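Multi-copper Oxidase CueO (Ochrobactrum, PDB 6EVG) is a laccase-like multicopper oxidase that oxidises lignin model compounds and lignosulfonate, presumably passing their electrons through copper to dioxygen. Local coordinates at residues A147-V152 against R223-A228; P66-K71 against N128-H133; V37-Q42 against L90-L95; P24-V29 against D170-L175. All coordinates share one frame; numbering follows the deposited sequence.

Contact 1. Residues A147-V152 against R223-A228; sequences AGLMVV and RILNGA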
loop_
_atom_site.group_PDB
_atom_site.type_symbol
_atom_site.label_atom_id
_atom_site.label_comp_id
_atom_site.label_asym_id
_atom_site.label_seq_id
_atom_site.Cartn_x
_atom_site.Cartn_y
_atom_site.Cartn_z
ATOM N N ALA A 147 -2.131 6.540 -8.436
ATOM C CA ALA A 147 -1.279 6.258 -7.282
ATOM C C ALA A 147 0.082 6.819 -7.549
ATOM O O ALA A 147 0.482 6.970 -8.697
ATOM C CB ALA A 147 -1.144 4.773 -6.995
ATOM N N GLY A 148 0.810 7.091 -6.459
ATOM C CA GLY A 148 2.245 7.401 -6.557
ATOM C C GLY A 148 2.948 6.867 -5.311
ATOM O O GLY A 148 2.314 6.339 -4.425
ATOM N N LEU A 149 4.265 7.024 -5.315
ATOM C CA LEU A 149 5.123 6.491 -4.261
ATOM C C LEU A 149 5.767 7.634 -3.502
ATOM O O LEU A 149 5.975 8.708 -4.055
ATOM C CB LEU A 149 6.185 5.553 -4.855
ATOM C CG LEU A 149 5.643 4.424 -5.688
ATOM C CD1 LEU A 149 6.783 3.596 -6.275
ATOM C CD2 LEU A 149 4.686 3.529 -4.898
ATOM N N MET A 150 6.102 7.405 -2.228
ATOM C CA MET A 150 6.648 8.468 -1.381
ATOM C C MET A 150 7.648 7.935 -0.401
ATOM O O MET A 150 7.232 7.272 0.563
ATOM C CB MET A 150 5.482 9.202 -0.675
ATOM C CG MET A 150 5.937 10.386 0.146
ATOM S SD MET A 150 4.551 11.431 0.716
ATOM C CE MET A 150 4.140 12.337 -0.746
ATOM N N VAL A 151 8.925 8.156 -0.646
ATOM C CA VAL A 151 9.985 7.742 0.245
ATOM C C VAL A 151 10.350 8.869 1.191
ATOM O O VAL A 151 10.574 10.003 0.744
ATOM C CB VAL A 151 11.226 7.282 -0.570
ATOM C CG1 VAL A 151 12.435 7.116 0.340
ATOM C CG2 VAL A 151 10.920 6.010 -1.326
ATOM N N VAL A 152 10.406 8.564 2.492
ATOM C CA VAL A 152 11.019 9.445 3.475
ATOM C C VAL A 152 12.408 8.882 3.756
ATOM O O VAL A 152 12.526 7.718 4.140
ATOM C CB VAL A 152 10.204 9.543 4.783
ATOM C CG1 VAL A 152 10.976 10.336 5.824
ATOM C CG2 VAL A 152 8.858 10.204 4.488
ATOM N N ARG A 223 11.746 -2.299 -3.555
ATOM C CA ARG A 223 10.761 -1.663 -2.691
ATOM C C ARG A 223 9.405 -2.062 -3.263
ATOM O O ARG A 223 8.981 -1.559 -4.310
ATOM C CB ARG A 223 10.951 -0.172 -2.635
ATOM C CG ARG A 223 12.334 0.255 -2.162
ATOM C CD ARG A 223 12.367 1.668 -1.713
ATOM N NE ARG A 223 13.686 2.225 -1.578
ATOM C CZ ARG A 223 14.034 3.147 -0.677
ATOM N NH1 ARG A 223 13.251 3.390 0.377
ATOM N NH2 ARG A 223 15.136 3.798 -0.860
ATOM N N ILE A 224 8.735 -3.036 -2.608
ATOM C CA ILE A 224 7.575 -3.717 -3.175
ATOM C C ILE A 224 6.297 -3.179 -2.493
ATOM O O ILE A 224 6.182 -3.181 -1.288
ATOM C CB ILE A 224 7.657 -5.229 -2.986
ATOM C CG1 ILE A 224 9.017 -5.774 -3.545
ATOM C CG2 ILE A 224 6.476 -5.893 -3.699
ATOM C CD1 ILE A 224 9.215 -7.275 -3.322
ATOM N N LEU A 225 5.373 -2.737 -3.347
ATOM C CA LEU A 225 4.033 -2.296 -2.928
ATOM C C LEU A 225 2.997 -3.198 -3.640
ATOM O O LEU A 225 3.080 -3.412 -4.852
ATOM C CB LEU A 225 3.798 -0.847 -3.374
ATOM C CG LEU A 225 2.333 -0.367 -3.312
ATOM C CD1 LEU A 225 1.773 -0.259 -1.909
ATOM C CD2 LEU A 225 2.245 0.987 -4.007
ATOM N N ASN A 226 1.986 -3.677 -2.876
ATOM C CA ASN A 226 0.801 -4.245 -3.516
ATOM C C ASN A 226 -0.215 -3.121 -3.718
ATOM O O ASN A 226 -0.774 -2.609 -2.751
ATOM C CB ASN A 226 0.225 -5.372 -2.654
ATOM C CG ASN A 226 -1.019 -5.941 -3.268
ATOM O OD1 ASN A 226 -1.642 -5.379 -4.142
ATOM N ND2 ASN A 226 -1.397 -7.157 -2.787
ATOM N N GLY A 227 -0.373 -2.726 -4.990
ATOM C CA GLY A 227 -1.310 -1.688 -5.337
ATOM C C GLY A 227 -2.622 -2.185 -5.978
ATOM O O GLY A 227 -3.334 -1.376 -6.600
ATOM N N ALA A 228 -2.906 -3.473 -5.834
ATOM C CA ALA A 228 -4.091 -4.059 -6.457
ATOM C C ALA A 228 -5.367 -3.730 -5.641
ATOM O O ALA A 228 -5.293 -3.360 -4.471
ATOM C CB ALA A 228 -3.950 -5.570 -6.516
#
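Leu149 and Leu225 meet at the apolar heart of this contact, methyl against methyl: Leu149 CD2 lies 3.6 Å from Leu225 CD2. The two side chains slant across each other, each reaching from its own strand. Leu225 has CG opposite its backbone N (chi1 166°), whereas CG of Leu149 is swung to the side of its N. Around the pair, Trp129 packs on Leu225, and Pro172 and Val174 pack on Leu149. The strands run in opposite senses, with CA of Leu149 9.0 Å from CA of Leu225, a spacing of packed sheets rather than of bonded neighbours. Strand 148-153 belongs to a sheet of the N-terminal cupredoxin domain and strand 219-226 to a sheet of the second, so the contact is a face-to-face junction between domains.

The second kind of contact sets a branched side chain against a charged one. Val151 straddles NH1 of Arg223, with CG1 at 3.8 Å and CG2 at 3.9 Å from that atom, and CG2 covers one face of the guanidinium. An extended chain from CG to NE carries the group alongside the valine methyls, the two side chains crossing at about a right angle. Its NE forms a salt bridge with Asp170 OD1, which anchors the buried charge.

Polar bonding within 223-228 closes the strand end. Asn226 OD1 accepts from Ala228 N at 2.8 Å in an Asx turn, while Asn226 ND2 bonds to the carbonyls of Arg231 and Ile264.

Contact 2. Residues P66-K71 against N128-H133; sequences PLVRLK and NWFHPH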
loop_
_atom_site.group_PDB
_atom_site.type_symbol
_atom_site.label_atom_id
_atom_site.label_comp_id
_atom_site.label_asym_id
_atom_site.label_seq_id
_atom_site.Cartn_x
_atom_site.Cartn_y
_atom_site.Cartn_z
ATOM N N PRO A 66 4.684 9.476 -9.928
ATOM C CA PRO A 66 6.093 9.599 -9.555
ATOM C C PRO A 66 6.408 8.898 -8.234
ATOM O O PRO A 66 5.516 8.604 -7.438
ATOM C CB PRO A 66 6.285 11.096 -9.404
ATOM C CG PRO A 66 4.930 11.583 -8.952
ATOM C CD PRO A 66 3.965 10.721 -9.725
ATOM N N LEU A 67 7.717 8.733 -8.009
ATOM C CA LEU A 67 8.257 8.466 -6.659
ATOM C C LEU A 67 8.758 9.792 -6.123
ATOM O O LEU A 67 9.700 10.377 -6.663
ATOM C CB LEU A 67 9.328 7.385 -6.693
ATOM C CG LEU A 67 9.840 6.980 -5.287
ATOM C CD1 LEU A 67 10.165 5.524 -5.216
ATOM C CD2 LEU A 67 10.964 7.844 -4.801
ATOM N N VAL A 68 8.051 10.293 -5.118
ATOM C CA VAL A 68 8.389 11.538 -4.429
ATOM C C VAL A 68 9.345 11.197 -3.294
ATOM O O VAL A 68 9.043 10.374 -2.444
ATOM C CB VAL A 68 7.127 12.225 -3.884
ATOM C CG1 VAL A 68 7.494 13.507 -3.145
ATOM C CG2 VAL A 68 6.138 12.479 -4.988
ATOM N N ARG A 69 10.556 11.796 -3.300
ATOM C CA ARG A 69 11.535 11.549 -2.243
ATOM C C ARG A 69 11.653 12.775 -1.348
ATOM O O ARG A 69 11.931 13.884 -1.859
ATOM C CB ARG A 69 12.866 11.183 -2.848
ATOM C CG ARG A 69 13.874 10.770 -1.787
ATOM C CD ARG A 69 14.984 9.897 -2.371
ATOM N NE ARG A 69 15.777 10.731 -3.162
ATOM C CZ ARG A 69 16.731 10.327 -4.055
ATOM N NH1 ARG A 69 17.002 9.043 -4.305
ATOM N NH2 ARG A 69 17.456 11.243 -4.666
ATOM N N LEU A 70 11.350 12.602 -0.080
ATOM C CA LEU A 70 11.338 13.631 0.927
ATOM C C LEU A 70 12.345 13.340 2.006
ATOM O O LEU A 70 12.519 12.202 2.431
ATOM C CB LEU A 70 9.962 13.685 1.557
ATOM C CG LEU A 70 8.796 13.957 0.589
ATOM C CD1 LEU A 70 7.489 13.926 1.345
ATOM C CD2 LEU A 70 8.959 15.215 -0.196
ATOM N N LYS A 71 13.006 14.386 2.493
ATOM C CA LYS A 71 13.987 14.279 3.564
ATOM C C LYS A 71 13.325 14.484 4.910
ATOM O O LYS A 71 12.566 15.442 5.090
ATOM C CB LYS A 71 15.091 15.265 3.384
ATOM C CG LYS A 71 15.911 15.030 2.145
ATOM C CD LYS A 71 17.044 16.005 1.982
ATOM C CE LYS A 71 16.564 17.362 1.602
ATOM N NZ LYS A 71 17.687 18.124 0.945
ATOM N N ASN A 128 6.524 4.709 1.509
ATOM C CA ASN A 128 5.095 5.047 1.621
ATOM C C ASN A 128 4.501 5.241 0.253
ATOM O O ASN A 128 5.201 5.115 -0.780
ATOM C CB ASN A 128 4.930 6.250 2.551
ATOM C CG ASN A 128 5.704 6.024 3.841
ATOM O OD1 ASN A 128 5.380 5.088 4.578
ATOM N ND2 ASN A 128 6.682 6.859 4.089
ATOM N N TRP A 129 3.223 5.596 0.179
ATOM C CA TRP A 129 2.573 5.780 -1.117
ATOM C C TRP A 129 1.361 6.677 -0.960
ATOM O O TRP A 129 1.052 7.133 0.133
ATOM C CB TRP A 129 2.265 4.451 -1.812
ATOM C CG TRP A 129 1.194 3.622 -1.177
ATOM C CD1 TRP A 129 1.136 3.098 0.077
ATOM C CD2 TRP A 129 0.056 3.100 -1.873
ATOM N NE1 TRP A 129 0.017 2.299 0.201
ATOM C CE2 TRP A 129 -0.671 2.308 -0.987
ATOM C CE3 TRP A 129 -0.427 3.251 -3.182
ATOM C CZ2 TRP A 129 -1.840 1.630 -1.378
ATOM C CZ3 TRP A 129 -1.563 2.606 -3.578
ATOM C CH2 TRP A 129 -2.272 1.774 -2.666
ATOM N N PHE A 130 0.663 6.924 -2.071
ATOM C CA PHE A 130 -0.526 7.769 -2.012
ATOM C C PHE A 130 -1.463 7.413 -3.115
ATOM O O PHE A 130 -1.046 6.943 -4.195
ATOM C CB PHE A 130 -0.158 9.284 -2.003
ATOM C CG PHE A 130 0.781 9.732 -3.050
ATOM C CD1 PHE A 130 0.347 10.225 -4.268
ATOM C CD2 PHE A 130 2.158 9.764 -2.826
ATOM C CE1 PHE A 130 1.244 10.712 -5.218
ATOM C CE2 PHE A 130 3.068 10.218 -3.796
ATOM C CZ PHE A 130 2.593 10.690 -4.965
ATOM N N HIS A 131 -2.757 7.632 -2.874
ATOM C CA HIS A 131 -3.801 7.127 -3.769
ATOM C C HIS A 131 -5.123 7.726 -3.298
ATOM O O HIS A 131 -5.207 8.237 -2.184
ATOM C CB HIS A 131 -3.834 5.596 -3.703
ATOM C CG HIS A 131 -4.061 5.082 -2.317
ATOM N ND1 HIS A 131 -5.313 5.031 -1.729
ATOM C CD2 HIS A 131 -3.194 4.714 -1.364
ATOM C CE1 HIS A 131 -5.167 4.575 -0.490
ATOM N NE2 HIS A 131 -3.889 4.336 -0.255
ATOM N N PRO A 132 -6.166 7.621 -4.111
ATOM C CA PRO A 132 -7.473 8.217 -3.697
ATOM C C PRO A 132 -8.044 7.475 -2.517
ATOM O O PRO A 132 -7.823 6.274 -2.303
ATOM C CB PRO A 132 -8.363 8.030 -4.921
ATOM C CG PRO A 132 -7.379 7.933 -6.074
ATOM C CD PRO A 132 -6.243 7.162 -5.487
ATOM N N HIS A 133 -8.839 8.186 -1.738
ATOM C CA HIS A 133 -9.572 7.600 -0.623
ATOM C C HIS A 133 -10.906 8.340 -0.582
ATOM O O HIS A 133 -10.988 9.514 -0.200
ATOM C CB HIS A 133 -8.821 7.698 0.708
ATOM C CG HIS A 133 -9.522 6.935 1.782
ATOM N ND1 HIS A 133 -9.588 5.557 1.777
ATOM C CD2 HIS A 133 -10.250 7.351 2.837
ATOM C CE1 HIS A 133 -10.328 5.173 2.806
ATOM N NE2 HIS A 133 -10.760 6.250 3.459
#
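Pro66 and Val68 approach the ring of Phe130 across an intervening strand. Residues 67-71 and 128-131 are not neighbours in the sheet: strand 148-153 runs between them, parallel to the first and antiparallel to the second, in a five-stranded sheet of the N-terminal cupredoxin domain. The contact therefore skips a strand, made over the face of the middle one by side chains on the inner side of the sandwich.

Pro66 takes part through its carbonyl, whose O is a distant 4.4 Å from Phe130 CZ and lies obliquely to the ring. Its own ring packs on Val29 and Leu39. Leu67 turns away from Phe130, toward Leu149 and Val151, and its backbone bonds to Pro27 and to Val29 of edge strand 28-29. Val68 makes the closest approach: CG2 sits near the plane of the Phe130 ring, at its edge, 4.0 Å from both CE2 and CZ, while Val37 also packs on Val68. Phe130 reaches there with CG lodged between its backbone N and carbonyl carbon (chi1 50°), a rotation that lays the ring over strand 148-153, where it touches Met150. Arg69 goes outward to a salt bridge with Glu30, and Leu70 packs on Met150.

On the other face of strand 126-131, Trp129 offers one ring face to His131, whose CD2 stands 3.2 Å above the ring plane, toward its rim. NE2 of His131 is hydrogen-bonded to His93, and ND1 donates to Pro132 O at 2.9 Å from 45° above the carbonyl plane.

Contact 3. Residues V37-Q42 against L90-L95; sequences VKLKVQ and LHWHGL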
loop_
_atom_site.group_PDB
_atom_site.type_symbol
_atom_site.label_atom_id
_atom_site.label_comp_id
_atom_site.label_asym_id
_atom_site.label_seq_id
_atom_site.Cartn_x
_atom_site.Cartn_y
_atom_site.Cartn_z
ATOM N N VAL A 37 6.202 20.183 -4.478
ATOM C CA VAL A 37 6.042 18.985 -5.303
ATOM C C VAL A 37 4.688 19.083 -5.985
ATOM O O VAL A 37 3.665 19.087 -5.297
ATOM C CB VAL A 37 6.149 17.725 -4.440
ATOM C CG1 VAL A 37 5.786 16.468 -5.261
ATOM C CG2 VAL A 37 7.542 17.563 -3.861
ATOM N N LYS A 38 4.676 19.103 -7.313
ATOM C CA LYS A 38 3.438 19.241 -8.067
ATOM C C LYS A 38 2.913 17.889 -8.551
ATOM O O LYS A 38 3.652 17.108 -9.178
ATOM C CB LYS A 38 3.686 20.170 -9.255
ATOM C CG LYS A 38 4.013 21.600 -8.894
ATOM C CD LYS A 38 4.292 22.539 -10.078
ATOM C CE LYS A 38 4.776 23.874 -9.569
ATOM N NZ LYS A 38 4.982 24.774 -10.718
ATOM N N LEU A 39 1.640 17.605 -8.218
ATOM C CA LEU A 39 0.997 16.314 -8.529
ATOM C C LEU A 39 -0.336 16.583 -9.185
ATOM O O LEU A 39 -1.254 17.074 -8.561
ATOM C CB LEU A 39 0.764 15.531 -7.239
ATOM C CG LEU A 39 2.023 15.247 -6.406
ATOM C CD1 LEU A 39 1.613 14.700 -5.019
ATOM C CD2 LEU A 39 2.933 14.239 -7.118
ATOM N N LYS A 40 -0.495 16.235 -10.456
ATOM C CA LYS A 40 -1.698 16.516 -11.214
ATOM C C LYS A 40 -2.391 15.191 -11.536
ATOM O O LYS A 40 -1.857 14.359 -12.283
ATOM C CB LYS A 40 -1.389 17.292 -12.487
ATOM C CG LYS A 40 -2.682 17.618 -13.282
ATOM C CD LYS A 40 -2.401 18.341 -14.570
ATOM C CE LYS A 40 -3.664 18.525 -15.416
ATOM N NZ LYS A 40 -3.278 19.356 -16.590
ATOM N N VAL A 41 -3.588 15.023 -10.994
ATOM C CA VAL A 41 -4.399 13.816 -11.235
ATOM C C VAL A 41 -5.144 14.020 -12.551
ATOM O O VAL A 41 -5.769 15.081 -12.767
ATOM C CB VAL A 41 -5.359 13.568 -10.051
ATOM C CG1 VAL A 41 -6.113 12.294 -10.294
ATOM C CG2 VAL A 41 -4.585 13.551 -8.723
ATOM N N GLN A 42 -5.124 13.018 -13.427
ATOM C CA GLN A 42 -5.625 13.179 -14.760
ATOM C C GLN A 42 -6.037 11.854 -15.375
ATOM O O GLN A 42 -5.463 10.824 -15.053
ATOM C CB GLN A 42 -4.560 13.836 -15.652
ATOM C CG GLN A 42 -3.266 13.016 -15.701
ATOM C CD GLN A 42 -2.089 13.821 -16.246
ATOM O OE1 GLN A 42 -1.756 13.681 -17.424
ATOM N NE2 GLN A 42 -1.430 14.615 -15.412
ATOM N N LEU A 90 -6.129 12.604 -2.393
ATOM C CA LEU A 90 -4.974 11.715 -2.152
ATOM C C LEU A 90 -4.829 11.530 -0.645
ATOM O O LEU A 90 -4.766 12.517 0.103
ATOM C CB LEU A 90 -3.679 12.238 -2.748
ATOM C CG LEU A 90 -3.658 12.297 -4.273
ATOM C CD1 LEU A 90 -2.408 12.975 -4.785
ATOM C CD2 LEU A 90 -3.768 10.913 -4.920
ATOM N N HIS A 91 -4.760 10.269 -0.216
ATOM C CA HIS A 91 -4.368 9.879 1.134
ATOM C C HIS A 91 -2.865 9.580 1.142
ATOM O O HIS A 91 -2.390 8.815 0.307
ATOM C CB HIS A 91 -5.186 8.629 1.572
ATOM C CG HIS A 91 -4.673 7.866 2.737
ATOM N ND1 HIS A 91 -4.298 8.429 3.927
ATOM C CD2 HIS A 91 -4.535 6.514 2.901
ATOM C CE1 HIS A 91 -3.900 7.444 4.755
ATOM N NE2 HIS A 91 -4.058 6.280 4.154
ATOM N N TRP A 92 -2.169 10.216 2.074
ATOM C CA TRP A 92 -0.721 10.077 2.227
ATOM C C TRP A 92 -0.504 8.834 3.118
ATOM O O TRP A 92 -0.371 8.923 4.342
ATOM C CB TRP A 92 -0.100 11.341 2.823
ATOM C CG TRP A 92 -0.514 12.618 2.204
ATOM C CD1 TRP A 92 -1.129 13.633 2.841
ATOM C CD2 TRP A 92 -0.323 13.043 0.844
ATOM N NE1 TRP A 92 -1.393 14.667 1.982
ATOM C CE2 TRP A 92 -0.927 14.340 0.734
ATOM C CE3 TRP A 92 0.273 12.490 -0.298
ATOM C CZ2 TRP A 92 -0.937 15.037 -0.470
ATOM C CZ3 TRP A 92 0.241 13.182 -1.483
ATOM C CH2 TRP A 92 -0.369 14.456 -1.559
ATOM N N HIS A 93 -0.518 7.681 2.459
ATOM C CA HIS A 93 -0.539 6.332 3.081
ATOM C C HIS A 93 0.861 5.983 3.585
ATOM O O HIS A 93 1.715 5.548 2.826
ATOM C CB HIS A 93 -1.074 5.372 2.039
ATOM C CG HIS A 93 -1.429 4.007 2.543
ATOM N ND1 HIS A 93 -2.512 3.325 1.997
ATOM C CD2 HIS A 93 -0.799 3.206 3.432
ATOM C CE1 HIS A 93 -2.526 2.120 2.556
ATOM N NE2 HIS A 93 -1.509 2.010 3.418
ATOM N N GLY A 94 1.057 6.202 4.888
ATOM C CA GLY A 94 2.328 6.042 5.544
ATOM C C GLY A 94 3.018 7.294 5.987
ATOM O O GLY A 94 3.949 7.269 6.780
ATOM N N LEU A 95 2.545 8.448 5.494
ATOM C CA LEU A 95 3.109 9.719 5.931
ATOM C C LEU A 95 2.536 10.106 7.271
ATOM O O LEU A 95 1.366 9.807 7.569
ATOM C CB LEU A 95 2.801 10.818 4.874
ATOM C CG LEU A 95 3.710 12.015 4.857
ATOM C CD1 LEU A 95 5.137 11.580 4.407
ATOM C CD2 LEU A 95 3.176 13.091 3.948
#
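Leu39 points a single methyl, CD1, at the far edge of the Trp92 indole, and this is the tight part of the contact. CD1 lies near the ring plane, 4.0 Å from CH2 and 4.1 Å from CZ3. The two side chains come from opposite directions, Trp92 reaching across with CG on the side of its backbone N (chi1 -48°). Its indole is tethered at the other end, where NE1 bonds to the carbonyl O of Leu101, and Leu78 and Val80 pack against it.

Packing is slacker beside this. Leu90 CD1 stays 4.4 Å from Leu39 CD1, and Val41 only borders the contact. Beyond, strand 36-46 turns Lys38 and Lys40 to solvent; on that side Gln42 NE2 donates to Lys40 O at 3.2 Å.

From Trp92 to Leu95 the chain makes a type II turn, with Leu95 N bonded to Trp92 O and Gly94 at a positive phi. Leu39 and Trp92 join the two sheets of the N-terminal cupredoxin sandwich, while His91 and His93, flanking Trp92, face the other way toward His439 and His437, as in the His-X-His pairs that bind the trinuclear copper cluster of multicopper oxidases.

Contact 4. Residues P24-V29 against D170-L175; sequences PLPPLV and DIPLVL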
loop_
_atom_site.group_PDB
_atom_site.type_symbol
_atom_site.label_atom_id
_atom_site.label_comp_id
_atom_site.label_asym_id
_atom_site.label_seq_id
_atom_site.Cartn_x
_atom_site.Cartn_y
_atom_site.Cartn_z
ATOM N N PRO A 24 9.351 -0.166 -16.494
ATOM C CA PRO A 24 9.279 1.279 -16.301
ATOM C C PRO A 24 9.607 1.669 -14.877
ATOM O O PRO A 24 9.284 0.935 -13.960
ATOM C CB PRO A 24 7.807 1.575 -16.596
ATOM C CG PRO A 24 7.189 0.463 -17.164
ATOM C CD PRO A 24 8.025 -0.711 -16.788
ATOM N N LEU A 25 10.227 2.822 -14.727
ATOM C CA LEU A 25 10.559 3.359 -13.420
ATOM C C LEU A 25 9.738 4.606 -13.144
ATOM O O LEU A 25 9.657 5.491 -13.984
ATOM C CB LEU A 25 12.055 3.725 -13.401
ATOM C CG LEU A 25 13.095 2.705 -13.224
ATOM C CD1 LEU A 25 14.405 3.374 -13.537
ATOM C CD2 LEU A 25 13.053 2.319 -11.740
ATOM N N PRO A 26 9.092 4.675 -12.001
ATOM C CA PRO A 26 8.404 5.953 -11.649
ATOM C C PRO A 26 9.426 7.086 -11.689
ATOM O O PRO A 26 10.527 6.936 -11.121
ATOM C CB PRO A 26 7.879 5.687 -10.230
ATOM C CG PRO A 26 7.719 4.195 -10.195
ATOM C CD PRO A 26 8.920 3.677 -10.949
ATOM N N PRO A 27 9.102 8.232 -12.282
ATOM C CA PRO A 27 10.072 9.302 -12.267
ATOM C C PRO A 27 10.325 9.797 -10.836
ATOM O O PRO A 27 9.402 9.903 -10.038
ATOM C CB PRO A 27 9.381 10.375 -13.111
ATOM C CG PRO A 27 8.142 9.912 -13.507
ATOM C CD PRO A 27 7.895 8.534 -13.061
ATOM N N LEU A 28 11.567 10.158 -10.567
ATOM C CA LEU A 28 11.938 10.679 -9.246
ATOM C C LEU A 28 11.583 12.151 -9.179
ATOM O O LEU A 28 12.029 12.938 -10.052
ATOM C CB LEU A 28 13.432 10.491 -9.054
ATOM C CG LEU A 28 14.051 11.060 -7.816
ATOM C CD1 LEU A 28 13.516 10.418 -6.540
ATOM C CD2 LEU A 28 15.583 10.947 -7.837
ATOM N N VAL A 29 10.844 12.536 -8.142
ATOM C CA VAL A 29 10.481 13.942 -7.937
ATOM C C VAL A 29 10.896 14.338 -6.538
ATOM O O VAL A 29 10.548 13.657 -5.555
ATOM C CB VAL A 29 8.982 14.169 -8.175
ATOM C CG1 VAL A 29 8.589 15.596 -7.800
ATOM C CG2 VAL A 29 8.617 13.866 -9.613
ATOM N N ASP A 170 18.245 0.145 -6.511
ATOM C CA ASP A 170 17.142 0.489 -5.592
ATOM C C ASP A 170 15.944 0.721 -6.518
ATOM O O ASP A 170 15.875 1.763 -7.170
ATOM C CB ASP A 170 17.521 1.705 -4.776
ATOM C CG ASP A 170 16.457 2.146 -3.819
ATOM O OD1 ASP A 170 15.447 1.408 -3.617
ATOM O OD2 ASP A 170 16.640 3.232 -3.179
ATOM N N ILE A 171 15.057 -0.276 -6.597
ATOM C CA ILE A 171 14.055 -0.335 -7.616
ATOM C C ILE A 171 12.678 -0.565 -6.985
ATOM O O ILE A 171 12.490 -1.513 -6.251
ATOM C CB ILE A 171 14.332 -1.519 -8.612
ATOM C CG1 ILE A 171 15.726 -1.338 -9.260
ATOM C CG2 ILE A 171 13.258 -1.619 -9.657
ATOM C CD1 ILE A 171 16.218 -2.536 -10.004
ATOM N N PRO A 172 11.707 0.325 -7.277
ATOM C CA PRO A 172 10.333 0.108 -6.783
ATOM C C PRO A 172 9.579 -0.823 -7.720
ATOM O O PRO A 172 9.709 -0.727 -8.943
ATOM C CB PRO A 172 9.730 1.519 -6.810
ATOM C CG PRO A 172 10.417 2.162 -7.978
ATOM C CD PRO A 172 11.819 1.579 -8.031
ATOM N N LEU A 173 8.765 -1.703 -7.085
ATOM C CA LEU A 173 7.919 -2.649 -7.820
ATOM C C LEU A 173 6.497 -2.512 -7.298
ATOM O O LEU A 173 6.203 -2.898 -6.158
ATOM C CB LEU A 173 8.360 -4.104 -7.622
ATOM C CG LEU A 173 9.829 -4.414 -8.005
ATOM C CD1 LEU A 173 10.106 -5.912 -7.670
ATOM C CD2 LEU A 173 10.145 -4.107 -9.455
ATOM N N VAL A 174 5.605 -2.024 -8.146
ATOM C CA VAL A 174 4.190 -1.892 -7.804
ATOM C C VAL A 174 3.459 -3.051 -8.492
ATOM O O VAL A 174 3.333 -3.097 -9.732
ATOM C CB VAL A 174 3.610 -0.524 -8.268
ATOM C CG1 VAL A 174 2.144 -0.460 -7.895
ATOM C CG2 VAL A 174 4.427 0.612 -7.680
ATOM N N LEU A 175 2.987 -3.974 -7.657
ATOM C CA LEU A 175 2.339 -5.198 -8.129
ATOM C C LEU A 175 0.827 -4.959 -8.228
ATOM O O LEU A 175 0.214 -4.537 -7.221
ATOM C CB LEU A 175 2.602 -6.349 -7.166
ATOM C CG LEU A 175 4.047 -6.608 -6.745
ATOM C CD1 LEU A 175 4.150 -7.804 -5.808
ATOM C CD2 LEU A 175 4.991 -6.805 -7.948
#
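The N-terminal loop passes strand 170-178 most closely where CA of Leu25 lies 7.4 Å from CA of Pro172. Pro172 receives both contacting residues on its ring. Pro26 slides past it in the opposite direction, ring along ring: Pro26 CD is 3.7 Å from Pro172 CG, and the two CG atoms, of Pro26 and Pro172, are 4.0 Å apart. These rigid rings make the closest packing here. Leu149 of the neighbouring sheet also packs on Pro26.

Leu25 comes in more loosely and crosses Pro172 at about a right angle. With CG held beside its backbone N (chi1 -79°), the leucine brings CD2 to 4.0 Å from Pro172 CD. The same methyl is 4.5 Å from Ile171 CG2, a marginal contact, with Leu25 itself exposed.

Polar ties come from residues outside the pair. Asn206 ND2 is hydrogen-bonded to the carbonyl O of both Pro24 and Pro172, and its OD1 to Val174 N, so one amide joins the loop to the strand. Tyr166 OH bonds to Pro26 O, and its side chain also packs on Pro172. Farther along the loop, residues 28-29 become an edge strand beside 67-71, in the first-domain sheet. The N-terminal segment therefore lies over the seam where the first and second cupredoxin domains of the multicopper oxidase fold meet.

In the fold
Contacts 2 and 3 lie inside the N-terminal cupredoxin domain, contacts 1 and 4 at its junction with the second. Strand 148-153 is the hub: its Leu149 O receives Val68 N of contact 2 at 2.8 Å, and its Met150 packs on Trp92 and Leu95 of contact 3. Contacts 1 and 4, centres about 8 Å apart, share a sheet: Leu173 N lies 2.8 Å from Arg223 O, where strands 170-178 and 219-226 are neighbours. Centres of contacts 2 and 3 are about 6 Å apart, with His91 N 2.9 Å from His131 O. From contact 2, His133 stacks on His489, which precedes Cys490 in the chain; Cys490 binds copper with His434 and His495. Contact 4 lies about 15 Å from contact 3, centre to centre.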